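GTPase-activating protein skywalker (Drosophila melanogaster, PDB 5HJQ) activates GTP hydrolysis by Rab35 to control synaptic vesicle protein turnover, and binds phosphoinositides through the TBC domain, the part present here. Local coordinates at residues Trp276-Ile290 with Ile337-Leu351. Sequence-based numbering, arbitrary orientation.
Sequences WWILAGLPFQHLVRI and IKFCKKIPVSPAKLL
Two helix-loop-helix elements meet: G281, just past the end of helix 274-279, and C340, in the last turn of helix 332-341, bring their CA atoms to 4.7 Å, those of H286 and P347 come about as near, and helices 284-290 and 347-351 cross at -48° with 9.5 Å between their axes. At the centre, the H286 imidazole is clamped between two aliphatic groups: P347 CG sits over the middle of one face, 3.8 Å from the centroid, while I343 CG2 lies over the opposite face, offset toward the rim. With CG beside its own backbone N (chi1 -62°), the ring reaches into the bend before helix 347-351, and NE2 donates to V345 O at 2.8 Å, nearly straight at 164° and in the planes of both the ring and the carbonyl. L350 CD2 fills in at the ring's edge and meets L282 CD1 tip to tip.

At the other end, G281 has no side chain to get in the way of C340, whose CB lies 3.5 Å from G281 C. I337 CD1 meets the edge of the W277 indole in its plane, 3.6 Å from W277 CD1. Further along the second helices, L351 CD2 lies over one face of the R289 guanidinium, 3.7 Å from NH2; that group is anchored by a salt bridge to D292 and a hydrogen bond to L101 O. Helix 300-317 backs the joint, touching I290, C340 and L350.

Chemically, this is apolar packing around one directional bond: the proline and isoleucine hold the imidazole flat while NE2 ties it to the loop, joining helices 274-279 and 284-297 to 332-341 and 347-356 in the C-terminal half of this all-helical TBC domain, about 12 Å, side chain of L351 to ligand, from the bound inositol trisphosphate.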
ATOM      1  N   TRP A 276       1.220  -5.148   6.357  1.00 56.80           N
ATOM      2  CA  TRP A 276       2.544  -4.765   6.834  1.00 58.42           C
ATOM      3  C   TRP A 276       3.655  -5.591   6.201  1.00 58.64           C
ATOM      4  O   TRP A 276       4.821  -5.201   6.251  1.00 60.74           O
ATOM      5  CB  TRP A 276       2.618  -4.859   8.360  1.00 57.88           C
ATOM      6  CG  TRP A 276       1.615  -3.982   9.045  1.00 60.43           C
ATOM      7  CD1 TRP A 276       0.736  -4.351  10.018  1.00 61.29           C
ATOM      8  CD2 TRP A 276       1.367  -2.594   8.786  1.00 65.71           C
ATOM      9  NE1 TRP A 276      -0.035  -3.278  10.392  1.00 65.39           N
ATOM     10  CE2 TRP A 276       0.331  -2.187   9.647  1.00 66.79           C
ATOM     11  CE3 TRP A 276       1.925  -1.653   7.915  1.00 60.51           C
ATOM     12  CZ2 TRP A 276      -0.158  -0.885   9.662  1.00 59.83           C
ATOM     13  CZ3 TRP A 276       1.438  -0.366   7.928  1.00 63.15           C
ATOM     14  CH2 TRP A 276       0.406   0.008   8.793  1.00 65.61           C
ATOM     15  N   TRP A 277       3.301  -6.729   5.614  1.00 58.12           N
ATOM     16  CA  TRP A 277       4.256  -7.479   4.809  1.00 60.02           C
ATOM     17  C   TRP A 277       4.685  -6.607   3.640  1.00 56.94           C
ATOM     18  O   TRP A 277       5.863  -6.542   3.286  1.00 58.71           O
ATOM     19  CB  TRP A 277       3.654  -8.783   4.289  1.00 55.40           C
ATOM     20  CG  TRP A 277       3.051  -9.658   5.337  1.00 57.34           C
ATOM     21  CD1 TRP A 277       3.398  -9.728   6.655  1.00 61.79           C
ATOM     22  CD2 TRP A 277       1.987 -10.597   5.151  1.00 54.82           C
ATOM     23  NE1 TRP A 277       2.618 -10.657   7.301  1.00 57.87           N
ATOM     24  CE2 TRP A 277       1.738 -11.200   6.399  1.00 57.98           C
ATOM     25  CE3 TRP A 277       1.215 -10.980   4.049  1.00 48.96           C
ATOM     26  CZ2 TRP A 277       0.753 -12.168   6.576  1.00 57.24           C
ATOM     27  CZ3 TRP A 277       0.237 -11.941   4.227  1.00 59.82           C
ATOM     28  CH2 TRP A 277       0.015 -12.525   5.480  1.00 55.40           C
ATOM     29  N   ILE A 278       3.704  -5.938   3.048  1.00 53.96           N
ATOM     30  CA  ILE A 278       3.928  -5.080   1.896  1.00 59.19           C
ATOM     31  C   ILE A 278       4.530  -3.743   2.314  1.00 58.66           C
ATOM     32  O   ILE A 278       5.635  -3.402   1.899  1.00 63.05           O
ATOM     33  CB  ILE A 278       2.616  -4.833   1.122  1.00 57.81           C
ATOM     34  CG1 ILE A 278       2.070  -6.152   0.569  1.00 53.04           C
ATOM     35  CG2 ILE A 278       2.833  -3.825   0.001  1.00 55.11           C
ATOM     36  CD1 ILE A 278       0.676  -6.051  -0.007  1.00 54.64           C
ATOM     37  N   LEU A 279       3.810  -3.001   3.151  1.00 57.27           N
ATOM     38  CA  LEU A 279       4.195  -1.636   3.508  1.00 61.92           C
ATOM     39  C   LEU A 279       5.406  -1.538   4.434  1.00 63.40           C
ATOM     40  O   LEU A 279       6.092  -0.517   4.448  1.00 63.85           O
ATOM     41  CB  LEU A 279       3.014  -0.910   4.157  1.00 54.42           C
ATOM     42  CG  LEU A 279       1.806  -0.629   3.260  1.00 60.06           C
ATOM     43  CD1 LEU A 279       0.697   0.061   4.043  1.00 57.84           C
ATOM     44  CD2 LEU A 279       2.217   0.208   2.048  1.00 56.05           C
ATOM     45  N   ALA A 280       5.669  -2.586   5.206  1.00 57.92           N
ATOM     46  CA  ALA A 280       6.754  -2.540   6.184  1.00 58.05           C
ATOM     47  C   ALA A 280       7.764  -3.670   6.005  1.00 64.18           C
ATOM     48  O   ALA A 280       8.628  -3.880   6.856  1.00 68.34           O
ATOM     49  CB  ALA A 280       6.184  -2.568   7.597  1.00 60.92           C
ATOM     50  N   GLY A 281       7.655  -4.396   4.900  1.00 62.78           N
ATOM     51  CA  GLY A 281       8.558  -5.498   4.631  1.00 63.75           C
ATOM     52  C   GLY A 281       9.288  -5.346   3.312  1.00 63.00           C
ATOM     53  O   GLY A 281      10.513  -5.235   3.285  1.00 61.46           O
ATOM     54  N   LEU A 282       8.529  -5.349   2.219  1.00 57.48           N
ATOM     55  CA  LEU A 282       9.095  -5.238   0.878  1.00 60.77           C
ATOM     56  C   LEU A 282       9.989  -4.015   0.763  1.00 63.57           C
ATOM     57  O   LEU A 282       9.686  -2.971   1.335  1.00 58.55           O
ATOM     58  CB  LEU A 282       7.987  -5.168  -0.174  1.00 59.00           C
ATOM     59  CG  LEU A 282       7.080  -6.389  -0.308  1.00 57.94           C
ATOM     60  CD1 LEU A 282       6.142  -6.230  -1.488  1.00 51.39           C
ATOM     61  CD2 LEU A 282       7.916  -7.649  -0.448  1.00 58.94           C
ATOM     62  N   PRO A 283      11.102  -4.144   0.029  1.00 64.93           N
ATOM     63  CA  PRO A 283      11.997  -3.005  -0.178  1.00 60.93           C
ATOM     64  C   PRO A 283      11.282  -1.874  -0.917  1.00 63.86           C
ATOM     65  O   PRO A 283      10.325  -2.141  -1.648  1.00 63.68           O
ATOM     66  CB  PRO A 283      13.133  -3.598  -1.017  1.00 64.41           C
ATOM     67  CG  PRO A 283      13.052  -5.077  -0.809  1.00 61.70           C
ATOM     68  CD  PRO A 283      11.598  -5.362  -0.632  1.00 62.40           C
ATOM     69  N   PHE A 284      11.735  -0.640  -0.714  1.00 65.04           N
ATOM     70  CA  PHE A 284      11.090   0.547  -1.276  1.00 60.97           C
ATOM     71  C   PHE A 284      10.892   0.450  -2.789  1.00 59.92           C
ATOM     72  O   PHE A 284       9.831   0.780  -3.312  1.00 58.89           O
ATOM     73  CB  PHE A 284      11.913   1.790  -0.922  1.00 66.20           C
ATOM     74  CG  PHE A 284      11.251   3.085  -1.284  1.00 67.96           C
ATOM     75  CD1 PHE A 284      10.194   3.572  -0.534  1.00 66.30           C
ATOM     76  CD2 PHE A 284      11.684   3.812  -2.376  1.00 62.82           C
ATOM     77  CE1 PHE A 284       9.583   4.765  -0.868  1.00 63.32           C
ATOM     78  CE2 PHE A 284      11.077   5.003  -2.719  1.00 69.02           C
ATOM     79  CZ  PHE A 284      10.023   5.479  -1.963  1.00 68.88           C
ATOM     80  N   GLN A 285      11.932  -0.013  -3.466  1.00 62.93           N
ATOM     81  CA  GLN A 285      11.916  -0.346  -4.883  1.00 64.85           C
ATOM     82  C   GLN A 285      10.686  -1.146  -5.321  1.00 63.61           C
ATOM     83  O   GLN A 285      10.107  -0.874  -6.370  1.00 58.77           O
ATOM     84  CB  GLN A 285      13.189  -1.130  -5.175  1.00 68.58           C
ATOM     85  CG  GLN A 285      13.560  -1.948  -3.957  1.00 73.93           C
ATOM     86  CD  GLN A 285      14.916  -2.585  -4.022  1.00 82.69           C
ATOM     87  OE1 GLN A 285      15.143  -3.516  -4.791  1.00 86.71           O
ATOM     88  NE2 GLN A 285      15.822  -2.114  -3.172  1.00 82.09           N
ATOM     89  N   HIS A 286      10.308  -2.151  -4.531  1.00 62.60           N
ATOM     90  CA  HIS A 286       9.156  -2.993  -4.860  1.00 56.97           C
ATOM     91  C   HIS A 286       7.850  -2.257  -4.603  1.00 56.28           C
ATOM     92  O   HIS A 286       6.917  -2.332  -5.403  1.00 57.09           O
ATOM     93  CB  HIS A 286       9.171  -4.300  -4.057  1.00 62.45           C
ATOM     94  CG  HIS A 286      10.356  -5.172  -4.331  1.00 61.53           C
ATOM     95  ND1 HIS A 286      11.643  -4.791  -4.021  1.00 65.07           N
ATOM     96  CD2 HIS A 286      10.449  -6.410  -4.869  1.00 63.18           C
ATOM     97  CE1 HIS A 286      12.479  -5.753  -4.363  1.00 68.17           C
ATOM     98  NE2 HIS A 286      11.780  -6.750  -4.880  1.00 63.87           N
ATOM     99  N   LEU A 287       7.797  -1.548  -3.479  1.00 55.38           N
ATOM    100  CA  LEU A 287       6.636  -0.743  -3.105  1.00 54.79           C
ATOM    101  C   LEU A 287       6.231   0.247  -4.187  1.00 59.78           C
ATOM    102  O   LEU A 287       5.045   0.420  -4.469  1.00 60.37           O
ATOM    103  CB  LEU A 287       6.915   0.031  -1.815  1.00 56.22           C
ATOM    104  CG  LEU A 287       6.693  -0.639  -0.466  1.00 63.19           C
ATOM    105  CD1 LEU A 287       7.023   0.338   0.647  1.00 58.96           C
ATOM    106  CD2 LEU A 287       5.260  -1.116  -0.361  1.00 64.81           C
ATOM    107  N   VAL A 288       7.225   0.906  -4.775  1.00 54.95           N
ATOM    108  CA  VAL A 288       6.982   1.940  -5.774  1.00 53.67           C
ATOM    109  C   VAL A 288       6.244   1.391  -6.993  1.00 52.36           C
ATOM    110  O   VAL A 288       5.226   1.945  -7.410  1.00 52.93           O
ATOM    111  CB  VAL A 288       8.301   2.593  -6.225  1.00 56.57           C
ATOM    112  CG1 VAL A 288       8.061   3.512  -7.405  1.00 51.43           C
ATOM    113  CG2 VAL A 288       8.931   3.355  -5.069  1.00 54.33           C
ATOM    114  N   ARG A 289       6.755   0.300  -7.554  1.00 52.90           N
ATOM    115  CA  ARG A 289       6.095  -0.352  -8.679  1.00 50.41           C
ATOM    116  C   ARG A 289       4.685  -0.801  -8.299  1.00 59.10           C
ATOM    117  O   ARG A 289       3.761  -0.716  -9.108  1.00 59.24           O
ATOM    118  CB  ARG A 289       6.915  -1.546  -9.165  1.00 54.64           C
ATOM    119  CG  ARG A 289       8.235  -1.172  -9.812  1.00 53.62           C
ATOM    120  CD  ARG A 289       8.019  -0.473 -11.144  1.00 52.10           C
ATOM    121  NE  ARG A 289       7.383  -1.337 -12.135  1.00 55.47           N
ATOM    122  CZ  ARG A 289       6.134  -1.183 -12.565  1.00 52.31           C
ATOM    123  NH1 ARG A 289       5.386  -0.196 -12.095  1.00 55.60           N
ATOM    124  NH2 ARG A 289       5.633  -2.012 -13.470  1.00 52.42           N
ATOM    125  N   ILE A 290       4.524  -1.272  -7.064  1.00 52.15           N
ATOM    126  CA  ILE A 290       3.212  -1.670  -6.563  1.00 55.54           C
ATOM    127  C   ILE A 290       2.271  -0.470  -6.493  1.00 51.41           C
ATOM    128  O   ILE A 290       1.109  -0.556  -6.891  1.00 53.57           O
ATOM    129  CB  ILE A 290       3.310  -2.327  -5.168  1.00 57.25           C
ATOM    130  CG1 ILE A 290       4.030  -3.672  -5.258  1.00 53.85           C
ATOM    131  CG2 ILE A 290       1.930  -2.527  -4.565  1.00 53.90           C
ATOM    132  CD1 ILE A 290       4.195  -4.364  -3.923  1.00 53.96           C
ATOM    133  N   ILE A 337       7.703 -10.793   7.657  1.00 66.85           N
ATOM    134  CA  ILE A 337       8.258  -9.451   7.552  1.00 68.20           C
ATOM    135  C   ILE A 337       9.742  -9.492   7.210  1.00 73.68           C
ATOM    136  O   ILE A 337      10.201  -8.786   6.309  1.00 69.94           O
ATOM    137  CB  ILE A 337       8.064  -8.656   8.861  1.00 69.94           C
ATOM    138  CG1 ILE A 337       6.577  -8.444   9.147  1.00 67.74           C
ATOM    139  CG2 ILE A 337       8.791  -7.321   8.792  1.00 64.70           C
ATOM    140  CD1 ILE A 337       5.874  -7.581   8.126  1.00 62.92           C
ATOM    141  N   LYS A 338      10.489 -10.325   7.930  1.00 70.06           N
ATOM    142  CA  LYS A 338      11.922 -10.462   7.690  1.00 73.98           C
ATOM    143  C   LYS A 338      12.199 -10.989   6.282  1.00 72.99           C
ATOM    144  O   LYS A 338      13.135 -10.543   5.616  1.00 71.83           O
ATOM    145  CB  LYS A 338      12.559 -11.386   8.731  1.00 72.02           C
ATOM    146  CG  LYS A 338      12.547 -10.850  10.152  1.00 74.67           C
ATOM    147  CD  LYS A 338      13.371 -11.742  11.075  1.00 81.22           C
ATOM    148  CE  LYS A 338      12.917 -13.198  11.005  1.00 81.92           C
ATOM    149  NZ  LYS A 338      13.032 -13.881  12.326  1.00 80.59           N
ATOM    150  N   PHE A 339      11.375 -11.935   5.840  1.00 71.01           N
ATOM    151  CA  PHE A 339      11.506 -12.520   4.510  1.00 72.75           C
ATOM    152  C   PHE A 339      11.299 -11.478   3.414  1.00 65.91           C
ATOM    153  O   PHE A 339      11.980 -11.499   2.389  1.00 64.46           O
ATOM    154  CB  PHE A 339      10.513 -13.674   4.336  1.00 69.36           C
ATOM    155  CG  PHE A 339      10.459 -14.226   2.939  1.00 64.84           C
ATOM    156  CD1 PHE A 339      11.487 -15.013   2.452  1.00 66.34           C
ATOM    157  CD2 PHE A 339       9.372 -13.969   2.117  1.00 60.93           C
ATOM    158  CE1 PHE A 339      11.441 -15.520   1.168  1.00 65.33           C
ATOM    159  CE2 PHE A 339       9.321 -14.476   0.832  1.00 61.74           C
ATOM    160  CZ  PHE A 339      10.357 -15.254   0.358  1.00 63.00           C
ATOM    161  N   CYS A 340      10.353 -10.573   3.638  1.00 64.70           N
ATOM    162  CA  CYS A 340      10.031  -9.536   2.664  1.00 65.18           C
ATOM    163  C   CYS A 340      11.170  -8.531   2.505  1.00 64.09           C
ATOM    164  O   CYS A 340      11.440  -8.063   1.400  1.00 63.49           O
ATOM    165  CB  CYS A 340       8.745  -8.807   3.063  1.00 62.76           C
ATOM    166  SG  CYS A 340       7.242  -9.807   2.938  1.00 64.74           S
ATOM    167  N   LYS A 341      11.834  -8.206   3.610  1.00 63.71           N
ATOM    168  CA  LYS A 341      12.964  -7.284   3.580  1.00 64.89           C
ATOM    169  C   LYS A 341      14.091  -7.823   2.709  1.00 66.95           C
ATOM    170  O   LYS A 341      14.888  -7.058   2.168  1.00 72.16           O
ATOM    171  CB  LYS A 341      13.485  -7.015   4.993  1.00 67.47           C
ATOM    172  CG  LYS A 341      12.436  -6.521   5.978  1.00 67.95           C
ATOM    173  CD  LYS A 341      12.874  -5.217   6.623  1.00 70.83           C
ATOM    174  CE  LYS A 341      11.885  -4.754   7.682  1.00 67.32           C
ATOM    175  NZ  LYS A 341      11.873  -5.667   8.857  1.00 77.09           N
ATOM    176  N   LYS A 342      14.151  -9.144   2.580  1.00 67.75           N
ATOM    177  CA  LYS A 342      15.171  -9.796   1.772  1.00 65.51           C
ATOM    178  C   LYS A 342      14.537 -10.596   0.638  1.00 64.49           C
ATOM    179  O   LYS A 342      15.081 -11.618   0.218  1.00 70.28           O
ATOM    180  CB  LYS A 342      16.031 -10.715   2.641  1.00 72.84           C
ATOM    181  CG  LYS A 342      16.386 -10.133   4.002  1.00 82.20           C
ATOM    182  CD  LYS A 342      17.867  -9.801   4.106  1.00 84.51           C
ATOM    183  CE  LYS A 342      18.600 -10.834   4.953  1.00 95.16           C
ATOM    184  NZ  LYS A 342      20.020 -10.452   5.193  1.00 95.95           N
ATOM    185  N   ILE A 343      13.392 -10.122   0.147  1.00 65.90           N
ATOM    186  CA  ILE A 343      12.616 -10.834  -0.869  1.00 64.65           C
ATOM    187  C   ILE A 343      13.483 -11.182  -2.084  1.00 66.47           C
ATOM    188  O   ILE A 343      14.167 -10.324  -2.643  1.00 70.83           O
ATOM    189  CB  ILE A 343      11.364 -10.012  -1.299  1.00 66.07           C
ATOM    190  CG1 ILE A 343      10.445 -10.836  -2.203  1.00 64.02           C
ATOM    191  CG2 ILE A 343      11.747  -8.691  -1.950  1.00 67.82           C
ATOM    192  CD1 ILE A 343       9.472 -11.704  -1.441  1.00 66.13           C
ATOM    193  N   PRO A 344      13.491 -12.468  -2.465  1.00 72.79           N
ATOM    194  CA  PRO A 344      14.399 -12.972  -3.502  1.00 67.03           C
ATOM    195  C   PRO A 344      13.915 -12.788  -4.944  1.00 62.06           C
ATOM    196  O   PRO A 344      14.453 -13.440  -5.838  1.00 67.37           O
ATOM    197  CB  PRO A 344      14.504 -14.462  -3.165  1.00 71.75           C
ATOM    198  CG  PRO A 344      13.191 -14.788  -2.545  1.00 66.75           C
ATOM    199  CD  PRO A 344      12.775 -13.560  -1.777  1.00 68.36           C
ATOM    200  N   VAL A 345      12.930 -11.927  -5.174  1.00 67.58           N
ATOM    201  CA  VAL A 345      12.526 -11.617  -6.545  1.00 68.28           C
ATOM    202  C   VAL A 345      12.550 -10.117  -6.811  1.00 66.65           C
ATOM    203  O   VAL A 345      12.373  -9.309  -5.900  1.00 67.13           O
ATOM    204  CB  VAL A 345      11.117 -12.160  -6.876  1.00 67.88           C
ATOM    205  CG1 VAL A 345      11.112 -13.683  -6.859  1.00 61.34           C
ATOM    206  CG2 VAL A 345      10.079 -11.592  -5.916  1.00 65.56           C
ATOM    207  N   SER A 346      12.779  -9.757  -8.070  1.00 67.10           N
ATOM    208  CA  SER A 346      12.776  -8.364  -8.491  1.00 65.31           C
ATOM    209  C   SER A 346      11.360  -7.805  -8.417  1.00 65.47           C
ATOM    210  O   SER A 346      10.399  -8.571  -8.357  1.00 65.95           O
ATOM    211  CB  SER A 346      13.334  -8.235  -9.912  1.00 66.28           C
ATOM    212  OG  SER A 346      12.462  -8.829 -10.857  1.00 66.47           O
ATOM    213  N   PRO A 347      11.224  -6.467  -8.407  1.00 63.58           N
ATOM    214  CA  PRO A 347       9.888  -5.862  -8.437  1.00 61.08           C
ATOM    215  C   PRO A 347       9.061  -6.333  -9.630  1.00 63.64           C
ATOM    216  O   PRO A 347       7.846  -6.495  -9.511  1.00 64.56           O
ATOM    217  CB  PRO A 347      10.184  -4.363  -8.544  1.00 55.35           C
ATOM    218  CG  PRO A 347      11.510  -4.205  -7.901  1.00 59.88           C
ATOM    219  CD  PRO A 347      12.280  -5.452  -8.236  1.00 65.16           C
ATOM    220  N   ALA A 348       9.724  -6.557 -10.760  1.00 62.39           N
ATOM    221  CA  ALA A 348       9.046  -6.974 -11.981  1.00 62.34           C
ATOM    222  C   ALA A 348       8.598  -8.435 -11.913  1.00 58.02           C
ATOM    223  O   ALA A 348       7.516  -8.779 -12.383  1.00 57.71           O
ATOM    224  CB  ALA A 348       9.947  -6.755 -13.182  1.00 48.94           C
ATOM    225  N   LYS A 349       9.439  -9.295 -11.346  1.00 58.42           N
ATOM    226  CA  LYS A 349       9.089 -10.705 -11.191  1.00 65.07           C
ATOM    227  C   LYS A 349       8.012 -10.874 -10.125  1.00 66.36           C
ATOM    228  O   LYS A 349       7.179 -11.779 -10.204  1.00 67.95           O
ATOM    229  CB  LYS A 349      10.326 -11.535 -10.837  1.00 63.81           C
ATOM    230  CG  LYS A 349      11.345 -11.621 -11.968  1.00 67.31           C
ATOM    231  CD  LYS A 349      10.702 -12.189 -13.228  1.00 66.61           C
ATOM    232  CE  LYS A 349      11.661 -12.181 -14.404  1.00 60.48           C
ATOM    233  NZ  LYS A 349      12.885 -12.989 -14.135  1.00 66.49           N
ATOM    234  N   LEU A 350       8.040  -9.996  -9.129  1.00 66.53           N
ATOM    235  CA  LEU A 350       7.017  -9.967  -8.093  1.00 63.10           C
ATOM    236  C   LEU A 350       5.667  -9.618  -8.703  1.00 65.99           C
ATOM    237  O   LEU A 350       4.670 -10.306  -8.475  1.00 66.19           O
ATOM    238  CB  LEU A 350       7.382  -8.954  -7.007  1.00 65.79           C
ATOM    239  CG  LEU A 350       6.429  -8.812  -5.819  1.00 67.72           C
ATOM    240  CD1 LEU A 350       6.431 -10.077  -4.980  1.00 59.67           C
ATOM    241  CD2 LEU A 350       6.800  -7.602  -4.971  1.00 55.93           C
ATOM    242  N   LEU A 351       5.654  -8.550  -9.494  1.00 60.80           N
ATOM    243  CA  LEU A 351       4.435  -8.085 -10.148  1.00 65.89           C
ATOM    244  C   LEU A 351       3.932  -9.052 -11.217  1.00 66.41           C
ATOM    245  O   LEU A 351       2.733  -9.097 -11.495  1.00 63.36           O
ATOM    246  CB  LEU A 351       4.655  -6.704 -10.772  1.00 60.87           C
ATOM    247  CG  LEU A 351       4.219  -5.484  -9.954  1.00 60.99           C
ATOM    248  CD1 LEU A 351       4.893  -5.453  -8.593  1.00 65.53           C
ATOM    249  CD2 LEU A 351       4.504  -4.195 -10.732  1.00 64.74           C
TER